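Serine acetyltransferase (Entamoeba histolytica, PDB 3Q1X) binds L-serine and probably transfers an acetyl group to its hydroxyl, the step that commits serine to cysteine biosynthesis. Local coordinates at residues S63-T66 against K67-Y71; A116-G119 against L120-I124; P224-G227 against D228-I232. All blocks are in the same frame, centred on the assembly; numbering follows the deposited sequence.

Contact 1 of 3, residues S63-T66 against K67-Y71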
loop_
_atom_site.group_PDB
_atom_site.type_symbol
_atom_site.label_atom_id
_atom_site.label_comp_id
_atom_site.label_asym_id
_atom_site.label_seq_id
_atom_site.Cartn_x
_atom_site.Cartn_y
_atom_site.Cartn_z
ATOM N N SER A 63 2.844 -4.024 -31.636
ATOM C CA SER A 63 2.319 -2.689 -31.340
ATOM C C SER A 63 2.488 -2.307 -29.865
ATOM O O SER A 63 3.016 -1.237 -29.554
ATOM C CB SER A 63 0.845 -2.594 -31.759
ATOM O OG SER A 63 0.348 -1.271 -31.619
ATOM N N GLU A 64 2.060 -3.188 -28.961
ATOM C CA GLU A 64 2.213 -2.935 -27.524
ATOM C C GLU A 64 3.675 -2.915 -27.094
ATOM O O GLU A 64 4.082 -2.087 -26.269
ATOM C CB GLU A 64 1.434 -3.964 -26.696
ATOM C CG GLU A 64 -0.068 -4.039 -27.006
ATOM C CD GLU A 64 -0.856 -2.783 -26.636
ATOM O OE1 GLU A 64 -0.353 -1.912 -25.891
ATOM O OE2 GLU A 64 -2.009 -2.674 -27.103
ATOM N N LEU A 65 4.470 -3.813 -27.674
ATOM C CA LEU A 65 5.890 -3.877 -27.354
ATOM C C LEU A 65 6.599 -2.575 -27.742
ATOM O O LEU A 65 7.468 -2.094 -27.007
ATOM C CB LEU A 65 6.546 -5.094 -28.020
ATOM C CG LEU A 65 8.010 -5.364 -27.679
ATOM C CD1 LEU A 65 8.226 -5.414 -26.173
ATOM C CD2 LEU A 65 8.487 -6.652 -28.338
ATOM N N THR A 66 6.211 -2.012 -28.890
ATOM C CA THR A 66 6.722 -0.723 -29.369
ATOM C C THR A 66 6.368 0.410 -28.403
ATOM O O THR A 66 7.223 1.241 -28.081
ATOM C CB THR A 66 6.177 -0.408 -30.792
ATOM O OG1 THR A 66 6.581 -1.454 -31.683
ATOM C CG2 THR A 66 6.712 0.937 -31.322
ATOM N N LYS A 67 5.115 0.441 -27.950
ATOM C CA LYS A 67 4.679 1.462 -26.997
ATOM C C LYS A 67 5.493 1.391 -25.712
ATOM O O LYS A 67 5.930 2.424 -25.196
ATOM C CB LYS A 67 3.185 1.345 -26.685
ATOM C CG LYS A 67 2.275 1.727 -27.834
ATOM C CD LYS A 67 0.884 2.075 -27.311
ATOM C CE LYS A 67 -0.225 1.563 -28.225
ATOM N NZ LYS A 67 -0.231 2.211 -29.563
ATOM N N LEU A 68 5.700 0.174 -25.212
ATOM C CA LEU A 68 6.542 -0.054 -24.030
ATOM C C LEU A 68 7.996 0.363 -24.247
ATOM O O LEU A 68 8.576 1.057 -23.411
ATOM C CB LEU A 68 6.489 -1.516 -23.579
ATOM C CG LEU A 68 7.232 -1.841 -22.272
ATOM C CD1 LEU A 68 6.627 -1.136 -21.054
ATOM C CD2 LEU A 68 7.305 -3.329 -22.053
ATOM N N VAL A 69 8.580 -0.078 -25.362
ATOM C CA VAL A 69 9.954 0.267 -25.711
ATOM C C VAL A 69 10.137 1.785 -25.797
ATOM O O VAL A 69 11.089 2.336 -25.248
ATOM C CB VAL A 69 10.395 -0.439 -27.034
ATOM C CG1 VAL A 69 11.505 0.336 -27.741
ATOM C CG2 VAL A 69 10.829 -1.863 -26.742
ATOM N N ASP A 70 9.213 2.460 -26.472
ATOM C CA ASP A 70 9.317 3.912 -26.614
ATOM C C ASP A 70 9.247 4.614 -25.256
ATOM O O ASP A 70 9.990 5.567 -25.013
ATOM C CB ASP A 70 8.260 4.449 -27.580
ATOM C CG ASP A 70 8.572 4.123 -29.042
ATOM O OD1 ASP A 70 9.751 3.886 -29.391
ATOM O OD2 ASP A 70 7.626 4.121 -29.856
ATOM N N TYR A 71 8.386 4.109 -24.369
ATOM C CA TYR A 71 8.200 4.692 -23.037
ATOM C C TYR A 71 9.441 4.514 -22.156
ATOM O O TYR A 71 9.911 5.485 -21.543
ATOM C CB TYR A 71 6.953 4.108 -22.361
ATOM C CG TYR A 71 6.637 4.700 -21.000
ATOM C CD1 TYR A 71 5.728 5.749 -20.864
ATOM C CD2 TYR A 71 7.240 4.200 -19.847
ATOM C CE1 TYR A 71 5.431 6.293 -19.603
ATOM C CE2 TYR A 71 6.957 4.735 -18.589
ATOM C CZ TYR A 71 6.055 5.779 -18.474
ATOM O OH TYR A 71 5.780 6.301 -17.226
#

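Contact 2 of 3, residues A116-G119 against L120-I124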
loop_
_atom_site.group_PDB
_atom_site.type_symbol
_atom_site.label_atom_id
_atom_site.label_comp_id
_atom_site.label_asym_id
_atom_site.label_seq_id
_atom_site.Cartn_x
_atom_site.Cartn_y
_atom_site.Cartn_z
ATOM N N ALA A 116 -5.883 -21.046 -2.078
ATOM C CA ALA A 116 -6.936 -20.095 -2.432
ATOM C C ALA A 116 -7.058 -19.837 -3.935
ATOM O O ALA A 116 -8.059 -19.282 -4.369
ATOM C CB ALA A 116 -6.753 -18.767 -1.666
ATOM N N ALA A 117 -6.055 -20.236 -4.723
ATOM C CA ALA A 117 -6.056 -19.949 -6.162
ATOM C C ALA A 117 -6.897 -20.964 -6.941
ATOM O O ALA A 117 -6.634 -22.159 -6.868
ATOM C CB ALA A 117 -4.619 -19.898 -6.724
ATOM N N PRO A 118 -7.910 -20.487 -7.696
ATOM C CA PRO A 118 -8.790 -21.380 -8.468
ATOM C C PRO A 118 -8.227 -21.795 -9.844
ATOM O O PRO A 118 -8.672 -22.804 -10.419
ATOM C CB PRO A 118 -10.050 -20.535 -8.651
ATOM C CG PRO A 118 -9.538 -19.122 -8.670
ATOM C CD PRO A 118 -8.420 -19.103 -7.671
ATOM N N GLY A 119 -7.287 -21.013 -10.362
ATOM C CA GLY A 119 -6.643 -21.268 -11.666
ATOM C C GLY A 119 -5.650 -20.164 -11.980
ATOM O O GLY A 119 -5.651 -19.122 -11.319
ATOM N N LEU A 120 -4.786 -20.392 -12.968
ATOM C CA LEU A 120 -3.760 -19.410 -13.327
ATOM C C LEU A 120 -4.362 -18.072 -13.734
ATOM O O LEU A 120 -3.784 -17.030 -13.446
ATOM C CB LEU A 120 -2.819 -19.933 -14.427
ATOM C CG LEU A 120 -1.977 -21.173 -14.096
ATOM C CD1 LEU A 120 -0.854 -21.354 -15.087
ATOM C CD2 LEU A 120 -1.391 -21.096 -12.700
ATOM N N SER A 121 -5.524 -18.114 -14.385
ATOM C CA SER A 121 -6.185 -16.895 -14.850
ATOM C C SER A 121 -6.352 -15.826 -13.764
ATOM O O SER A 121 -6.183 -14.656 -14.059
ATOM C CB SER A 121 -7.525 -17.175 -15.557
ATOM O OG SER A 121 -8.544 -17.544 -14.660
ATOM N N LEU A 122 -6.675 -16.218 -12.525
ATOM C CA LEU A 122 -6.877 -15.236 -11.442
ATOM C C LEU A 122 -5.559 -14.659 -10.925
ATOM O O LEU A 122 -5.486 -13.485 -10.528
ATOM C CB LEU A 122 -7.665 -15.840 -10.274
ATOM C CG LEU A 122 -8.192 -14.778 -9.299
ATOM C CD1 LEU A 122 -9.173 -13.829 -10.012
ATOM C CD2 LEU A 122 -8.841 -15.433 -8.110
ATOM N N ILE A 123 -4.522 -15.496 -10.929
ATOM C CA ILE A 123 -3.181 -15.077 -10.552
ATOM C C ILE A 123 -2.654 -14.042 -11.534
ATOM O O ILE A 123 -2.161 -12.978 -11.134
ATOM C CB ILE A 123 -2.227 -16.297 -10.442
ATOM C CG1 ILE A 123 -2.847 -17.358 -9.522
ATOM C CG2 ILE A 123 -0.857 -15.857 -9.928
ATOM C CD1 ILE A 123 -2.006 -18.625 -9.341
ATOM N N ILE A 124 -2.802 -14.361 -12.818
ATOM C CA ILE A 124 -2.456 -13.473 -13.914
ATOM C C ILE A 124 -3.207 -12.150 -13.822
ATOM O O ILE A 124 -2.611 -11.093 -13.962
ATOM C CB ILE A 124 -2.730 -14.149 -15.274
ATOM C CG1 ILE A 124 -1.797 -15.362 -15.422
ATOM C CG2 ILE A 124 -2.621 -13.125 -16.419
ATOM C CD1 ILE A 124 -2.038 -16.237 -16.630
#

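Contact 3 of 3, residues P224-G227 against D228-I232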
loop_
_atom_site.group_PDB
_atom_site.type_symbol
_atom_site.label_atom_id
_atom_site.label_comp_id
_atom_site.label_asym_id
_atom_site.label_seq_id
_atom_site.Cartn_x
_atom_site.Cartn_y
_atom_site.Cartn_z
ATOM N N PRO A 224 20.767 -10.597 2.232
ATOM C CA PRO A 224 20.922 -12.055 2.278
ATOM C C PRO A 224 21.053 -12.753 0.927
ATOM O O PRO A 224 20.605 -12.241 -0.100
ATOM C CB PRO A 224 19.631 -12.521 2.967
ATOM C CG PRO A 224 19.172 -11.343 3.755
ATOM C CD PRO A 224 19.528 -10.164 2.908
ATOM N N THR A 225 21.682 -13.922 0.950
ATOM C CA THR A 225 21.646 -14.859 -0.159
ATOM C C THR A 225 20.825 -16.045 0.317
ATOM O O THR A 225 21.047 -16.575 1.413
ATOM C CB THR A 225 23.061 -15.304 -0.583
ATOM O OG1 THR A 225 23.797 -14.170 -1.054
ATOM C CG2 THR A 225 23.005 -16.370 -1.677
ATOM N N VAL A 226 19.858 -16.433 -0.504
ATOM C CA VAL A 226 18.908 -17.480 -0.167
ATOM C C VAL A 226 18.980 -18.565 -1.245
ATOM O O VAL A 226 19.016 -18.260 -2.437
ATOM C CB VAL A 226 17.471 -16.887 -0.037
ATOM C CG1 VAL A 226 16.452 -17.965 0.159
ATOM C CG2 VAL A 226 17.388 -15.889 1.119
ATOM N N GLY A 227 19.025 -19.826 -0.818
ATOM C CA GLY A 227 19.120 -20.970 -1.735
ATOM C C GLY A 227 17.792 -21.345 -2.368
ATOM O O GLY A 227 16.912 -20.491 -2.542
ATOM N N ASP A 228 17.653 -22.623 -2.718
ATOM C CA ASP A 228 16.458 -23.138 -3.390
ATOM C C ASP A 228 15.475 -23.751 -2.400
ATOM O O ASP A 228 15.867 -24.211 -1.326
ATOM C CB ASP A 228 16.851 -24.179 -4.442
ATOM C CG ASP A 228 17.847 -23.643 -5.457
ATOM O OD1 ASP A 228 17.813 -22.435 -5.765
ATOM O OD2 ASP A 228 18.659 -24.441 -5.969
ATOM N N TYR A 229 14.193 -23.740 -2.755
ATOM C CA TYR A 229 13.148 -24.356 -1.934
ATOM C C TYR A 229 13.098 -23.807 -0.503
ATOM O O TYR A 229 12.978 -24.563 0.472
ATOM C CB TYR A 229 13.300 -25.879 -1.933
ATOM C CG TYR A 229 13.111 -26.493 -3.294
ATOM C CD1 TYR A 229 11.837 -26.799 -3.760
ATOM C CD2 TYR A 229 14.204 -26.760 -4.122
ATOM C CE1 TYR A 229 11.650 -27.352 -5.013
ATOM C CE2 TYR A 229 14.028 -27.319 -5.383
ATOM C CZ TYR A 229 12.745 -27.614 -5.818
ATOM O OH TYR A 229 12.550 -28.174 -7.062
ATOM N N VAL A 230 13.192 -22.486 -0.394
ATOM C CA VAL A 230 13.117 -21.801 0.884
ATOM C C VAL A 230 11.735 -21.193 1.050
ATOM O O VAL A 230 11.190 -20.601 0.109
ATOM C CB VAL A 230 14.192 -20.701 0.987
ATOM C CG1 VAL A 230 14.021 -19.853 2.252
ATOM C CG2 VAL A 230 15.581 -21.322 0.920
ATOM N N THR A 231 11.169 -21.362 2.240
ATOM C CA THR A 231 9.902 -20.722 2.594
ATOM C C THR A 231 10.122 -19.767 3.755
ATOM O O THR A 231 10.655 -20.152 4.804
ATOM C CB THR A 231 8.812 -21.755 2.946
ATOM O OG1 THR A 231 8.774 -22.759 1.931
ATOM C CG2 THR A 231 7.437 -21.091 3.046
ATOM N N ILE A 232 9.711 -18.514 3.572
ATOM C CA ILE A 232 9.942 -17.501 4.589
ATOM C C ILE A 232 8.610 -17.010 5.129
ATOM O O ILE A 232 7.846 -16.347 4.423
ATOM C CB ILE A 232 10.808 -16.325 4.073
ATOM C CG1 ILE A 232 12.053 -16.862 3.368
ATOM C CG2 ILE A 232 11.227 -15.432 5.234
ATOM C CD1 ILE A 232 12.905 -15.820 2.723
HETATM O O HOH W 1 14.163 -20.622 -2.608
#

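Contact 1 of 3, residues S63-T66 against K67-Y71
Two successive turns inside helix 59-79 meet here through side chains three and four residues apart, Lys67 lying back over Ser63 and Glu64, and Asp70 beside Thr66. The main chain is a regular alpha-helix: Lys67 N, Leu68 N, Val69 N and Asp70 N bond in turn to the carbonyls of Ser63, Glu64, Leu65 and Thr66, and Asp70 N reaches Thr66 O at 2.8 Å with an N-H···O angle of 164°. On the polar flank, Lys67 CG packs 3.5 Å from Ser63 O, and bends farther out in the chain bring CE to 4.2 Å from Glu64 OE1. The charged ends stay 5.5 Å apart, Lys67 NZ to Glu64 OE1; that oxygen forms a salt bridge with Lys40 of helix 36-45. Thr66 uses its two branches differently. At chi1 -59° its OG1 stands beside the backbone N and bonds to Ala62 O one turn back, while CG2 faces forward, 3.6 Å from Asp70 OD2. The inward flank is apolar: Val69 CG2 rests 3.4 Å from Leu65 O and 4.4 Å from Leu65 CD1, and both residues pack on Leu93 of helix 82-113 and Ile5 of helix 2-18. The lysine therefore contributes mainly its methylenes to this contact, and its positive end would interact with Glu64 only through a weak, longer-range attraction.

Contact 2 of 3, residues A116-G119 against L120-I124
Ala117 sets its methyl against the end of Ile123, CB lying 3.9 Å from CD1, as the loop 116-119 leads into helix 120-126; the preceding Ala116 touches a bound serine. The isoleucine gets there by folding back: with chi1 at -52° CG1 is placed beside its own backbone N, and the extended outer bond carries CD1 on to the alanine. While the side chain of Ala117 is buried in this way, its carbonyl oxygen accepts a hydrogen bond from Arg218 NH2 of the second subunit. Pro118 follows with two ring carbons: its CD is 3.7 Å and its CG 3.8 Å from Leu122 CD2, so one leucine methyl covers both, and the two side chains run at about a right angle to each other. Gly119, fully extended, closes the loop. Its O accepts a weak hydrogen bond from Leu122 N, 3.3 Å long and bent to 143° at the hydrogen, and Ile123 CG1 also lies 3.8 Å from that oxygen. From the next carbonyl on the bonding is helical: Ile124 N reaches Leu120 O at 2.9 Å. The loop and first turn are thus joined chiefly by methyl and ring contacts. Pro118 also packs on Tyr149 of the second subunit, and this place at a subunit border is in keeping with hexapeptide acyltransferases, whose active sites lie between adjacent subunits.

Contact 3 of 3, residues P224-G227 against D228-I232
The carboxylate of Asp228 lies above the plane of the Gly227-Asp228 peptide, OD1 standing 3.6 Å from Gly227 C, and a hydrogen bond from Glu194 N to OD1 holds it in place. The other flat group, the phenol ring of Tyr229, is turned away from 224-227 and sits among rings of the neighbouring coils: it stacks with Trp195 and meets His247 with the two planes almost parallel, about 5° apart. At its far end, OH is hydrogen-bonded to Glu212 OE2 of the second subunit. Between strands 225-226 and 231-232 the chain turns a corner of the left-handed parallel beta-helix, passing from one sheet to the next. Tyr229 takes a left-handed backbone conformation, which helps to bend the chain there. Inside the corner Val226 and Val230 come together, their side chains slanted against each other. Val226 CG1 does nearly all the touching, at 3.6 Å from both CB and CG2 of Val230 and 3.7 Å from its CG1; with chi1 at 174° this methyl points away from the valine's own N and out across the bend. Val226 and Ile232, six residues apart, one hexapeptide step, both pack on Leu204 of strand 203-205, the third side of the same coil. No direct hydrogen bond joins the two arms. A water does so instead, donating to Gly227 O at 2.8 Å and accepting from Val230 N at 3.1 Å. Past the corner, Thr231 packs on His208 of the second subunit; His208 is among the residues that line the serine pocket.

In the fold
The three contacts share no secondary-structure element and lie in series along the chain. Contact 1 belongs to the helical part and, alone of the three, touches no other subunit; its inner flank is buried among helices 2-18, 36-45 and 82-113, while Lys67 faces outward. Contact 2 also leans on helix 82-113 but is placed at a subunit border beside bound serine. Contact 3, about 35 Å from contact 1 between centres, lies in the beta-helix and again meets the second subunit. All are partly buried. Their chemistry follows their place: regular main-chain bonds within a helix, apolar packing with one weak bond at a helix entry, and a water-bridged turn at a coil corner.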